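Local coordinates for protein insect group II chitinase (Ostrinia furnacalis, PDB 5Y2B) that probably hydrolyses the beta-1,4-linked N-acetylglucosamine chains of chitin, gripping a row of sugars in a cleft of a family 18 glycosyl hydrolase barrel, at residues T197-G202 with G209-L214; G247-G252 with S321-E326; A168-N173 with D191-M196. All coordinates share one frame; numbering follows the deposited sequence.

All three contacts are buried, and none belongs to the surface. Contact 3 lies nearest the centre of the chain, about 8 Å from it; contacts 1 and 2 have their centres about 12 Å away. Contact 3 joins two neighbouring parallel barrel strands by backbone hydrogen bonds and apolar side chains. Contact 1 folds the loop after strand 192-195 back on itself and relies on one backbone bond, small apolar patches and polar groups turned to the sugars. Contact 2 sets strand 244-257 against the chain leading into helix 325-337, with a water between. Strands 192-195 and 244-257 are neighbours, and all three contacts touch the chain B sugar.

Contact 1: residues T197-G202 with G209-L214; sequences TYDYHG and GHVAPL. With NAG (2-acetamido-2-deoxy-beta-D-glucopyranose), chain B; NAG (2-acetamido-2-deoxy-beta-D-glucopyranose), chain C; NAG (2-acetamido-2-deoxy-beta-D-glucopyranose), chain D; NAG (2-acetamido-2-deoxy-beta-D-glucopyranose), chain E.
Tyr198 and Ala212 form the apolar centre, their CB atoms 3.8 Å apart. CG2 of Val211 lies beside this pair and also touches the carboxylate of Asp199. A second patch forms where CD of Pro213 meets CD2 of Tyr200 at 3.7 Å. The two side chains pass obliquely. His201 CG is anti to its carbonyl carbon (chi1 -63°). The imidazole therefore lies along the other arm of the loop. His210 O lies in the plane of this ring at its edge, 3.2 Å from His201 CD2. Its ND1 bonds to Asp205.

One backbone hydrogen bond ties the arms: Tyr200 N gives to Val211 O at 3.0 Å. It is bent, with 147° at the hydrogen. On the far arm His210 ND1 accepts from Ala212 N, which fixes the turn of that ring, while its NE2 bonds to Phe322 O.

The polar edge faces the sugars. Tyr198 OH gives to O7 of the chain B NAG at 2.6 Å, and O7 lies in the plane of the ring. Asp199 OD1 is held by Tyr251 and Gln253. Its OD2 takes a weak bond from O6 of the chain B NAG. Asp199 O accepts from N2 of the chain D NAG at 2.9 Å, and Tyr200 O accepts from O6 of the chain E NAG at 3.0 Å. Met196 to Asp199 spell the Met-x-Tyr-Asp motif of family 18 chitinases, and the tyrosine grip on the acetamido oxygen is typical of their substrate cleft.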
loop_
_atom_site.group_PDB
_atom_site.type_symbol
_atom_site.label_atom_id
_atom_site.label_comp_id
_atom_site.label_asym_id
_atom_site.label_seq_id
_atom_site.Cartn_x
_atom_site.Cartn_y
_atom_site.Cartn_z
ATOM N N THR A 197 -3.160 2.520 -5.338
ATOM C CA THR A 197 -3.036 3.585 -6.330
ATOM C C THR A 197 -1.634 4.217 -6.339
ATOM O O THR A 197 -1.479 5.429 -6.166
ATOM C CB THR A 197 -4.134 4.632 -6.069
ATOM O OG1 THR A 197 -4.327 4.782 -4.635
ATOM C CG2 THR A 197 -5.469 4.204 -6.731
ATOM N N TYR A 198 -0.606 3.392 -6.526
ATOM C CA TYR A 198 0.774 3.847 -6.597
ATOM C C TYR A 198 1.554 2.747 -7.297
ATOM O O TYR A 198 0.983 1.727 -7.695
ATOM C CB TYR A 198 1.332 4.168 -5.203
ATOM C CG TYR A 198 1.014 3.159 -4.128
ATOM C CD1 TYR A 198 1.633 1.914 -4.109
ATOM C CD2 TYR A 198 0.115 3.457 -3.114
ATOM C CE1 TYR A 198 1.350 0.977 -3.139
ATOM C CE2 TYR A 198 -0.172 2.522 -2.120
ATOM C CZ TYR A 198 0.455 1.286 -2.157
ATOM O OH TYR A 198 0.193 0.368 -1.187
ATOM N N ASP A 199 2.870 2.940 -7.415
ATOM C CA ASP A 199 3.730 2.041 -8.204
ATOM C C ASP A 199 3.222 1.872 -9.643
ATOM O O ASP A 199 3.365 0.803 -10.267
ATOM C CB ASP A 199 3.877 0.687 -7.515
ATOM C CG ASP A 199 4.844 0.737 -6.312
ATOM O OD1 ASP A 199 5.545 1.761 -6.090
ATOM O OD2 ASP A 199 4.891 -0.268 -5.580
ATOM N N TYR A 200 2.588 2.927 -10.154
ATOM C CA TYR A 200 2.255 3.011 -11.571
ATOM C C TYR A 200 3.503 3.076 -12.439
ATOM O O TYR A 200 3.460 2.641 -13.592
ATOM C CB TYR A 200 1.402 4.248 -11.844
ATOM C CG TYR A 200 -0.041 4.154 -11.358
ATOM C CD1 TYR A 200 -0.974 3.382 -12.034
ATOM C CD2 TYR A 200 -0.467 4.877 -10.255
ATOM C CE1 TYR A 200 -2.296 3.331 -11.621
ATOM C CE2 TYR A 200 -1.785 4.834 -9.828
ATOM C CZ TYR A 200 -2.695 4.046 -10.522
ATOM O OH TYR A 200 -3.996 4.002 -10.116
ATOM N N HIS A 201 4.599 3.659 -11.928
ATOM C CA HIS A 201 5.813 3.873 -12.712
ATOM C C HIS A 201 7.020 3.635 -11.822
ATOM O O HIS A 201 6.933 3.756 -10.597
ATOM C CB HIS A 201 5.869 5.289 -13.346
ATOM C CG HIS A 201 4.763 5.535 -14.325
ATOM N ND1 HIS A 201 4.671 4.864 -15.534
ATOM C CD2 HIS A 201 3.653 6.310 -14.237
ATOM C CE1 HIS A 201 3.569 5.240 -16.155
ATOM N NE2 HIS A 201 2.929 6.106 -15.387
ATOM N N GLY A 202 8.135 3.287 -12.459
ATOM C CA GLY A 202 9.325 2.840 -11.753
ATOM C C GLY A 202 10.375 2.333 -12.733
ATOM O O GLY A 202 10.183 2.383 -13.956
ATOM N N GLY A 209 9.047 8.211 -14.615
ATOM C CA GLY A 209 7.614 8.401 -14.453
ATOM C C GLY A 209 7.277 8.587 -12.993
ATOM O O GLY A 209 8.095 8.340 -12.110
ATOM N N HIS A 210 6.045 9.019 -12.741
ATOM C CA HIS A 210 5.617 9.291 -11.386
ATOM C C HIS A 210 5.042 8.050 -10.706
ATOM O O HIS A 210 4.235 7.309 -11.288
ATOM C CB HIS A 210 4.602 10.426 -11.348
ATOM C CG HIS A 210 4.537 11.069 -10.010
ATOM N ND1 HIS A 210 3.831 10.517 -8.955
ATOM C CD2 HIS A 210 5.202 12.140 -9.503
ATOM C CE1 HIS A 210 4.030 11.254 -7.868
ATOM N NE2 HIS A 210 4.855 12.243 -8.174
ATOM N N VAL A 211 5.460 7.840 -9.456
ATOM C CA VAL A 211 5.006 6.675 -8.690
ATOM C C VAL A 211 3.487 6.640 -8.624
ATOM O O VAL A 211 2.879 5.571 -8.706
ATOM C CB VAL A 211 5.652 6.666 -7.270
ATOM C CG1 VAL A 211 5.406 7.968 -6.517
ATOM C CG2 VAL A 211 5.156 5.459 -6.401
ATOM N N ALA A 212 2.830 7.800 -8.516
ATOM C CA ALA A 212 1.404 7.810 -8.205
ATOM C C ALA A 212 0.679 9.023 -8.771
ATOM O O ALA A 212 0.241 9.897 -8.027
ATOM C CB ALA A 212 1.224 7.699 -6.697
ATOM N N PRO A 213 0.485 9.084 -10.095
ATOM C CA PRO A 213 -0.273 10.213 -10.659
ATOM C C PRO A 213 -1.717 10.157 -10.185
ATOM O O PRO A 213 -2.301 9.078 -10.059
ATOM C CB PRO A 213 -0.185 10.004 -12.186
ATOM C CG PRO A 213 0.811 8.925 -12.411
ATOM C CD PRO A 213 0.945 8.137 -11.137
ATOM N N LEU A 214 -2.284 11.326 -9.889
ATOM C CA LEU A 214 -3.697 11.406 -9.548
ATOM C C LEU A 214 -4.570 11.431 -10.808
ATOM O O LEU A 214 -5.547 10.674 -10.913
ATOM C CB LEU A 214 -3.968 12.637 -8.690
ATOM C CG LEU A 214 -5.437 12.960 -8.371
ATOM C CD1 LEU A 214 -6.120 11.811 -7.627
ATOM C CD2 LEU A 214 -5.579 14.296 -7.594
HETATM C C1 NAG B . 2.507 -3.213 -2.493
HETATM C C2 NAG B . 2.524 -4.304 -1.370
HETATM C C3 NAG B . 3.882 -4.367 -0.657
HETATM C C4 NAG B . 4.895 -3.478 -1.375
HETATM C C5 NAG B . 4.381 -2.043 -1.478
HETATM C C6 NAG B . 5.246 -1.195 -2.377
HETATM C C7 NAG B . 0.848 -3.032 -0.042
HETATM C C8 NAG B . -0.349 -3.170 0.914
HETATM N N2 NAG B . 1.418 -4.190 -0.433
HETATM O O3 NAG B . 4.294 -5.732 -0.652
HETATM O O4 NAG B . 6.081 -3.300 -0.607
HETATM O O5 NAG B . 3.055 -1.977 -1.996
HETATM O O6 NAG B . 4.741 0.123 -2.426
HETATM O O7 NAG B . 1.269 -1.912 -0.409
HETATM C C1 NAG C . 5.008 -3.590 -7.637
HETATM C C2 NAG C . 6.090 -3.484 -6.597
HETATM C C3 NAG C . 5.584 -3.940 -5.249
HETATM C C4 NAG C . 4.221 -3.339 -4.935
HETATM C C5 NAG C . 3.249 -3.283 -6.122
HETATM C C6 NAG C . 2.063 -2.372 -5.856
HETATM C C7 NAG C . 8.441 -3.796 -7.265
HETATM C C8 NAG C . 9.459 -4.830 -7.748
HETATM N N2 NAG C . 7.222 -4.277 -7.017
HETATM O O3 NAG C . 6.475 -3.472 -4.264
HETATM O O4 NAG C . 3.599 -4.151 -3.929
HETATM O O5 NAG C . 3.923 -2.787 -7.272
HETATM O O6 NAG C . 0.871 -2.819 -6.489
HETATM O O7 NAG C . 8.724 -2.600 -7.117
HETATM C C1 NAG D . 4.274 -2.869 -12.614
HETATM C C2 NAG D . 3.213 -2.590 -11.573
HETATM C C3 NAG D . 3.835 -2.376 -10.211
HETATM C C4 NAG D . 4.809 -3.493 -9.891
HETATM C C5 NAG D . 5.799 -3.703 -11.034
HETATM C C6 NAG D . 6.694 -4.900 -10.814
HETATM C C7 NAG D . 1.152 -1.557 -12.311
HETATM C C8 NAG D . 0.452 -0.282 -12.697
HETATM N N2 NAG D . 2.427 -1.432 -11.939
HETATM O O3 NAG D . 2.764 -2.359 -9.293
HETATM O O4 NAG D . 5.620 -3.070 -8.813
HETATM O O5 NAG D . 5.057 -3.927 -12.228
HETATM O O6 NAG D . 7.863 -4.783 -11.586
HETATM O O7 NAG D . 0.584 -2.663 -12.329
HETATM C C1 NAG E . 3.820 -3.158 -17.659
HETATM C C2 NAG E . 5.003 -3.861 -17.073
HETATM C C3 NAG E . 4.680 -4.181 -15.586
HETATM C C4 NAG E . 4.176 -2.915 -14.876
HETATM C C5 NAG E . 3.210 -2.002 -15.687
HETATM C C6 NAG E . 3.102 -0.545 -15.204
HETATM C C7 NAG E . 6.270 -5.641 -18.413
HETATM C C8 NAG E . 7.559 -5.394 -17.636
HETATM N N2 NAG E . 5.160 -5.047 -17.925
HETATM O O1 NAG E . 3.926 -3.159 -19.053
HETATM O O3 NAG E . 5.770 -4.760 -14.878
HETATM O O4 NAG E . 3.493 -3.255 -13.691
HETATM O O5 NAG E . 3.653 -1.924 -17.044
HETATM O O6 NAG E . 4.320 0.162 -14.972
HETATM O O7 NAG E . 6.186 -6.508 -19.299
#

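Contact 2: residues G247-G252 with S321-E326. With NAG (2-acetamido-2-deoxy-beta-D-glucopyranose), chain B.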
loop_
_atom_site.group_PDB
_atom_site.type_symbol
_atom_site.label_atom_id
_atom_site.label_comp_id
_atom_site.label_asym_id
_atom_site.label_seq_id
_atom_site.Cartn_x
_atom_site.Cartn_y
_atom_site.Cartn_z
ATOM N N GLY A 247 -5.126 4.285 -1.877
ATOM C CA GLY A 247 -3.745 4.162 -1.426
ATOM C C GLY A 247 -2.923 5.413 -1.750
ATOM O O GLY A 247 -3.018 5.976 -2.834
ATOM N N MET A 248 -2.079 5.828 -0.796
ATOM C CA MET A 248 -1.130 6.895 -1.053
ATOM C C MET A 248 0.266 6.502 -0.599
ATOM O O MET A 248 0.435 6.047 0.546
ATOM C CB MET A 248 -1.535 8.188 -0.360
ATOM C CG MET A 248 -2.759 8.917 -1.118
ATOM S SD MET A 248 -3.544 10.043 -0.018
ATOM C CE MET A 248 -4.468 8.986 1.091
ATOM N N PRO A 249 1.289 6.713 -1.431
ATOM C CA PRO A 249 2.659 6.298 -1.085
ATOM C C PRO A 249 3.367 7.329 -0.223
ATOM O O PRO A 249 3.296 8.537 -0.471
ATOM C CB PRO A 249 3.346 6.186 -2.454
ATOM C CG PRO A 249 2.675 7.339 -3.236
ATOM C CD PRO A 249 1.240 7.481 -2.690
ATOM N N MET A 250 4.058 6.825 0.818
ATOM C CA MET A 250 4.917 7.652 1.655
ATOM C C MET A 250 6.360 7.586 1.196
ATOM O O MET A 250 7.264 7.847 1.991
ATOM C CB MET A 250 4.823 7.255 3.137
ATOM C CG MET A 250 3.387 7.163 3.730
ATOM S SD MET A 250 2.609 8.747 4.074
ATOM C CE MET A 250 1.775 9.060 2.500
ATOM N N TYR A 251 6.593 7.209 -0.060
ATOM C CA TYR A 251 7.928 6.925 -0.566
ATOM C C TYR A 251 7.935 7.305 -2.038
ATOM O O TYR A 251 6.903 7.683 -2.634
ATOM C CB TYR A 251 8.313 5.452 -0.388
ATOM C CG TYR A 251 7.402 4.588 -1.217
ATOM C CD1 TYR A 251 6.142 4.247 -0.754
ATOM C CD2 TYR A 251 7.767 4.182 -2.491
ATOM C CE1 TYR A 251 5.293 3.508 -1.507
ATOM C CE2 TYR A 251 6.939 3.445 -3.259
ATOM C CZ TYR A 251 5.698 3.115 -2.773
ATOM O OH TYR A 251 4.877 2.377 -3.540
ATOM N N GLY A 252 9.112 7.200 -2.626
ATOM C CA GLY A 252 9.313 7.642 -3.983
ATOM C C GLY A 252 9.933 6.520 -4.779
ATOM O O GLY A 252 10.635 5.658 -4.244
ATOM N N SER A 321 10.500 10.249 -8.082
ATOM C CA SER A 321 9.168 10.851 -8.055
ATOM C C SER A 321 8.442 10.433 -6.784
ATOM O O SER A 321 8.664 9.347 -6.257
ATOM C CB SER A 321 8.337 10.447 -9.267
ATOM O OG SER A 321 8.222 9.038 -9.319
ATOM N N PHE A 322 7.574 11.308 -6.295
ATOM C CA PHE A 322 7.002 11.118 -4.971
ATOM C C PHE A 322 5.877 12.113 -4.767
ATOM O O PHE A 322 5.693 13.051 -5.551
ATOM C CB PHE A 322 8.042 11.314 -3.875
ATOM C CG PHE A 322 8.628 12.691 -3.860
ATOM C CD1 PHE A 322 9.604 13.057 -4.779
ATOM C CD2 PHE A 322 8.181 13.635 -2.946
ATOM C CE1 PHE A 322 10.119 14.353 -4.772
ATOM C CE2 PHE A 322 8.699 14.916 -2.926
ATOM C CZ PHE A 322 9.691 15.271 -3.851
ATOM N N ASP A 323 5.168 11.923 -3.660
ATOM C CA ASP A 323 4.083 12.793 -3.244
ATOM C C ASP A 323 4.557 13.762 -2.166
ATOM O O ASP A 323 5.209 13.367 -1.192
ATOM C CB ASP A 323 2.918 11.957 -2.716
ATOM C CG ASP A 323 2.008 11.452 -3.832
ATOM O OD1 ASP A 323 2.339 11.700 -5.026
ATOM O OD2 ASP A 323 0.974 10.791 -3.524
ATOM N N ASP A 324 4.219 15.023 -2.339
ATOM C CA ASP A 324 4.481 16.042 -1.343
ATOM C C ASP A 324 3.149 16.410 -0.686
ATOM O O ASP A 324 2.079 15.945 -1.093
ATOM C CB ASP A 324 5.197 17.239 -1.990
ATOM C CG ASP A 324 4.327 17.987 -3.036
ATOM O OD1 ASP A 324 3.240 17.519 -3.429
ATOM O OD2 ASP A 324 4.749 19.072 -3.479
ATOM N N VAL A 325 3.213 17.252 0.349
ATOM C CA VAL A 325 2.003 17.651 1.080
ATOM C C VAL A 325 0.974 18.326 0.155
ATOM O O VAL A 325 -0.250 18.179 0.343
ATOM C CB VAL A 325 2.423 18.532 2.283
ATOM C CG1 VAL A 325 1.345 19.525 2.681
ATOM C CG2 VAL A 325 2.810 17.654 3.454
ATOM N N GLU A 326 1.431 19.014 -0.892
ATOM C CA GLU A 326 0.471 19.644 -1.795
ATOM C C GLU A 326 -0.364 18.613 -2.570
ATOM O O GLU A 326 -1.599 18.698 -2.592
ATOM C CB GLU A 326 1.186 20.599 -2.751
ATOM C CG GLU A 326 0.245 21.641 -3.404
ATOM C CD GLU A 326 0.991 22.646 -4.293
ATOM O OE1 GLU A 326 1.173 22.366 -5.503
ATOM O OE2 GLU A 326 1.390 23.718 -3.776
HETATM C C1 NAG B . 2.507 -3.213 -2.493
HETATM C C2 NAG B . 2.524 -4.304 -1.370
HETATM C C3 NAG B . 3.882 -4.367 -0.657
HETATM C C4 NAG B . 4.895 -3.478 -1.375
HETATM C C5 NAG B . 4.381 -2.043 -1.478
HETATM C C6 NAG B . 5.246 -1.195 -2.377
HETATM C C7 NAG B . 0.848 -3.032 -0.042
HETATM C C8 NAG B . -0.349 -3.170 0.914
HETATM N N2 NAG B . 1.418 -4.190 -0.433
HETATM O O3 NAG B . 4.294 -5.732 -0.652
HETATM O O4 NAG B . 6.081 -3.300 -0.607
HETATM O O5 NAG B . 3.055 -1.977 -1.996
HETATM O O6 NAG B . 4.741 0.123 -2.426
HETATM O O7 NAG B . 1.269 -1.912 -0.409
HETATM O O HOH W 1 5.715 9.941 -1.355
#
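Pro249 meets the carboxylate of Asp323 with its CD, 3.4 Å from OD2, and CG is a little farther. The two side chains cross at about a right angle. Asp323 CG is anti to its carbonyl carbon (chi1 -84°), which brings OD2 to CD of the proline. The same OD2 makes a salt bridge to Lys331 of helix 325-337, so the charge is not left to the apolar ring.

Farther along, the backbones come close. Gly252 CA is 2.9 Å from Ser321 O and 3.9 Å from Phe322 CB. The glycine lets the two backbones come this close. The phenylalanine ring itself leads away, to helix 287-296.

No direct hydrogen bond joins the segments. A water fills that role. It accepts from Asp323 N at 3.1 Å and lies 2.9 Å from both Pro249 O and Tyr251 O. Both oxygens can take a proton from it, although more acceptors are in reach than it has protons.

The Tyr251 side chain leaves on the side away from 321-326. There its OH accepts from O6 of the chain B NAG at 2.5 Å. The chemistry implies a division: water and close backbone packing join strand 244-257 to its neighbour on one side, while a tyrosine hydroxyl on the other serves the sugar.

Contact 3: residues A168-N173 with D191-M196; sequences AAVSPN and DWIAVM. With NAG (2-acetamido-2-deoxy-beta-D-glucopyranose), chain B; NAG (2-acetamido-2-deoxy-beta-D-glucopyranose), chain D.
Val170 and Ile193 meet on one face of a parallel strand pair, where their side chains approach at a slant. Their CG2 methyls are 3.5 Å apart, tighter than usual for carbons. Val170 CG2 sits between its backbone N and carbonyl carbon, and this points it across to the other strand. The same methyl also touches CG2 of Val195. Ala168 shares this face, and Trp234 of helix 227-236 packs on Val170 and Val195.

Ala169 and Ala194 point to the opposite face. Both side chains are methyls, and Ala169 CB touches both Met196 SD and the acetamido methyl C8 of the chain B NAG. Met196 is bent at its last torsion (chi3 -74°). Its SD comes 3.5 Å from C7 of that sugar, while CE folds back to 3.5 Å from Val170 O. With an alanine at this position the acetamido group is likely to lose its sulfur neighbour, and a gap is likely to open beside Ala169. Pro172 also lies against Met196, with CG 3.1 Å from Met196 O.

The backbones are laced alternately. Ala194 N gives to Ala168 O at 2.8 Å, in the carbonyl plane. Val170 N gives to Ala194 O. Met196 N gives to Val170 O, with 169° at the hydrogen. Beyond the strand, Ser171 OG accepts from Asn173 N in an ST turn. Asn173 ND2 gives to O7 of the chain D NAG at 3.0 Å, while its OD1 caps the helix that follows.

Adjacent parallel strands joined through helices 174-180 and 183-189 are the beta-alpha-beta unit of a TIM barrel, with substrate bound at the C-terminal strand ends.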
loop_
_atom_site.group_PDB
_atom_site.type_symbol
_atom_site.label_atom_id
_atom_site.label_comp_id
_atom_site.label_asym_id
_atom_site.label_seq_id
_atom_site.Cartn_x
_atom_site.Cartn_y
_atom_site.Cartn_z
ATOM N N ALA A 168 -8.818 -6.383 1.635
ATOM C CA ALA A 168 -7.762 -6.772 0.713
ATOM C C ALA A 168 -7.112 -5.544 0.097
ATOM O O ALA A 168 -7.781 -4.539 -0.137
ATOM C CB ALA A 168 -8.298 -7.683 -0.399
ATOM N N ALA A 169 -5.795 -5.637 -0.151
ATOM C CA ALA A 169 -5.068 -4.659 -0.952
ATOM C C ALA A 169 -5.044 -5.170 -2.387
ATOM O O ALA A 169 -4.693 -6.326 -2.629
ATOM C CB ALA A 169 -3.649 -4.462 -0.415
ATOM N N VAL A 170 -5.434 -4.327 -3.338
ATOM C CA VAL A 170 -5.697 -4.793 -4.691
ATOM C C VAL A 170 -4.950 -3.934 -5.707
ATOM O O VAL A 170 -4.709 -2.744 -5.487
ATOM C CB VAL A 170 -7.211 -4.790 -4.986
ATOM C CG1 VAL A 170 -7.975 -5.702 -3.997
ATOM C CG2 VAL A 170 -7.737 -3.382 -4.947
ATOM N N SER A 171 -4.627 -4.543 -6.851
ATOM C CA SER A 171 -3.967 -3.841 -7.942
ATOM C C SER A 171 -4.752 -2.610 -8.413
ATOM O O SER A 171 -5.982 -2.614 -8.439
ATOM C CB SER A 171 -3.760 -4.801 -9.124
ATOM O OG SER A 171 -3.394 -4.040 -10.263
ATOM N N PRO A 172 -4.062 -1.551 -8.835
ATOM C CA PRO A 172 -4.719 -0.447 -9.557
ATOM C C PRO A 172 -4.750 -0.632 -11.067
ATOM O O PRO A 172 -5.213 0.268 -11.785
ATOM C CB PRO A 172 -3.821 0.748 -9.208
ATOM C CG PRO A 172 -2.438 0.151 -9.331
ATOM C CD PRO A 172 -2.609 -1.331 -8.753
ATOM N N ASN A 173 -4.240 -1.759 -11.546
ATOM C CA ASN A 173 -3.981 -1.992 -12.960
ATOM C C ASN A 173 -5.207 -2.654 -13.614
ATOM O O ASN A 173 -5.534 -3.820 -13.330
ATOM C CB ASN A 173 -2.721 -2.850 -13.097
ATOM C CG ASN A 173 -2.276 -3.043 -14.572
ATOM O OD1 ASN A 173 -3.071 -2.945 -15.523
ATOM N ND2 ASN A 173 -0.998 -3.321 -14.746
ATOM N N ASP A 191 -14.791 -5.632 4.077
ATOM C CA ASP A 191 -15.109 -4.402 4.807
ATOM C C ASP A 191 -14.510 -3.170 4.133
ATOM O O ASP A 191 -15.132 -2.098 4.116
ATOM C CB ASP A 191 -14.652 -4.552 6.265
ATOM C CG ASP A 191 -15.381 -5.695 6.945
ATOM O OD1 ASP A 191 -16.628 -5.655 6.892
ATOM O OD2 ASP A 191 -14.745 -6.670 7.428
ATOM N N TRP A 192 -13.334 -3.304 3.526
ATOM C CA TRP A 192 -12.847 -2.272 2.623
ATOM C C TRP A 192 -11.930 -2.937 1.609
ATOM O O TRP A 192 -11.492 -4.072 1.794
ATOM C CB TRP A 192 -12.125 -1.142 3.371
ATOM C CG TRP A 192 -10.848 -1.535 4.059
ATOM C CD1 TRP A 192 -9.567 -1.516 3.542
ATOM C CD2 TRP A 192 -10.728 -2.008 5.403
ATOM N NE1 TRP A 192 -8.658 -1.937 4.495
ATOM C CE2 TRP A 192 -9.343 -2.249 5.643
ATOM C CE3 TRP A 192 -11.652 -2.243 6.435
ATOM C CZ2 TRP A 192 -8.872 -2.715 6.872
ATOM C CZ3 TRP A 192 -11.178 -2.729 7.665
ATOM C CH2 TRP A 192 -9.801 -2.962 7.867
ATOM N N ILE A 193 -11.670 -2.217 0.529
ATOM C CA ILE A 193 -10.785 -2.626 -0.556
ATOM C C ILE A 193 -9.731 -1.528 -0.646
ATOM O O ILE A 193 -10.057 -0.384 -0.978
ATOM C CB ILE A 193 -11.556 -2.783 -1.880
ATOM C CG1 ILE A 193 -12.607 -3.918 -1.782
ATOM C CG2 ILE A 193 -10.623 -3.002 -3.029
ATOM C CD1 ILE A 193 -13.590 -4.049 -2.988
ATOM N N ALA A 194 -8.495 -1.832 -0.265
ATOM C CA ALA A 194 -7.436 -0.810 -0.249
ATOM C C ALA A 194 -6.817 -0.797 -1.639
ATOM O O ALA A 194 -6.059 -1.694 -2.003
ATOM C CB ALA A 194 -6.406 -1.092 0.847
ATOM N N VAL A 195 -7.229 0.142 -2.484
ATOM C CA VAL A 195 -6.710 0.124 -3.851
ATOM C C VAL A 195 -5.299 0.709 -3.812
ATOM O O VAL A 195 -5.087 1.804 -3.272
ATOM C CB VAL A 195 -7.607 0.906 -4.820
ATOM C CG1 VAL A 195 -7.008 0.782 -6.194
ATOM C CG2 VAL A 195 -9.056 0.357 -4.806
ATOM N N MET A 196 -4.322 -0.039 -4.333
ATOM C CA MET A 196 -2.917 0.390 -4.259
ATOM C C MET A 196 -2.591 1.324 -5.431
ATOM O O MET A 196 -1.863 0.991 -6.373
ATOM C CB MET A 196 -1.995 -0.817 -4.218
ATOM C CG MET A 196 -2.228 -1.675 -3.007
ATOM S SD MET A 196 -1.093 -3.092 -2.942
ATOM C CE MET A 196 -1.745 -4.133 -4.191
HETATM C C1 NAG B . 2.507 -3.213 -2.493
HETATM C C2 NAG B . 2.524 -4.304 -1.370
HETATM C C3 NAG B . 3.882 -4.367 -0.657
HETATM C C4 NAG B . 4.895 -3.478 -1.375
HETATM C C5 NAG B . 4.381 -2.043 -1.478
HETATM C C6 NAG B . 5.246 -1.195 -2.377
HETATM C C7 NAG B . 0.848 -3.032 -0.042
HETATM C C8 NAG B . -0.349 -3.170 0.914
HETATM N N2 NAG B . 1.418 -4.190 -0.433
HETATM O O3 NAG B . 4.294 -5.732 -0.652
HETATM O O4 NAG B . 6.081 -3.300 -0.607
HETATM O O5 NAG B . 3.055 -1.977 -1.996
HETATM O O6 NAG B . 4.741 0.123 -2.426
HETATM O O7 NAG B . 1.269 -1.912 -0.409
HETATM C C1 NAG D . 4.274 -2.869 -12.614
HETATM C C2 NAG D . 3.213 -2.590 -11.573
HETATM C C3 NAG D . 3.835 -2.376 -10.211
HETATM C C4 NAG D . 4.809 -3.493 -9.891
HETATM C C5 NAG D . 5.799 -3.703 -11.034
HETATM C C6 NAG D . 6.694 -4.900 -10.814
HETATM C C7 NAG D . 1.152 -1.557 -12.311
HETATM C C8 NAG D . 0.452 -0.282 -12.697
HETATM N N2 NAG D . 2.427 -1.432 -11.939
HETATM O O3 NAG D . 2.764 -2.359 -9.293
HETATM O O4 NAG D . 5.620 -3.070 -8.813
HETATM O O5 NAG D . 5.057 -3.927 -12.228
HETATM O O6 NAG D . 7.863 -4.783 -11.586
HETATM O O7 NAG D . 0.584 -2.663 -12.329
#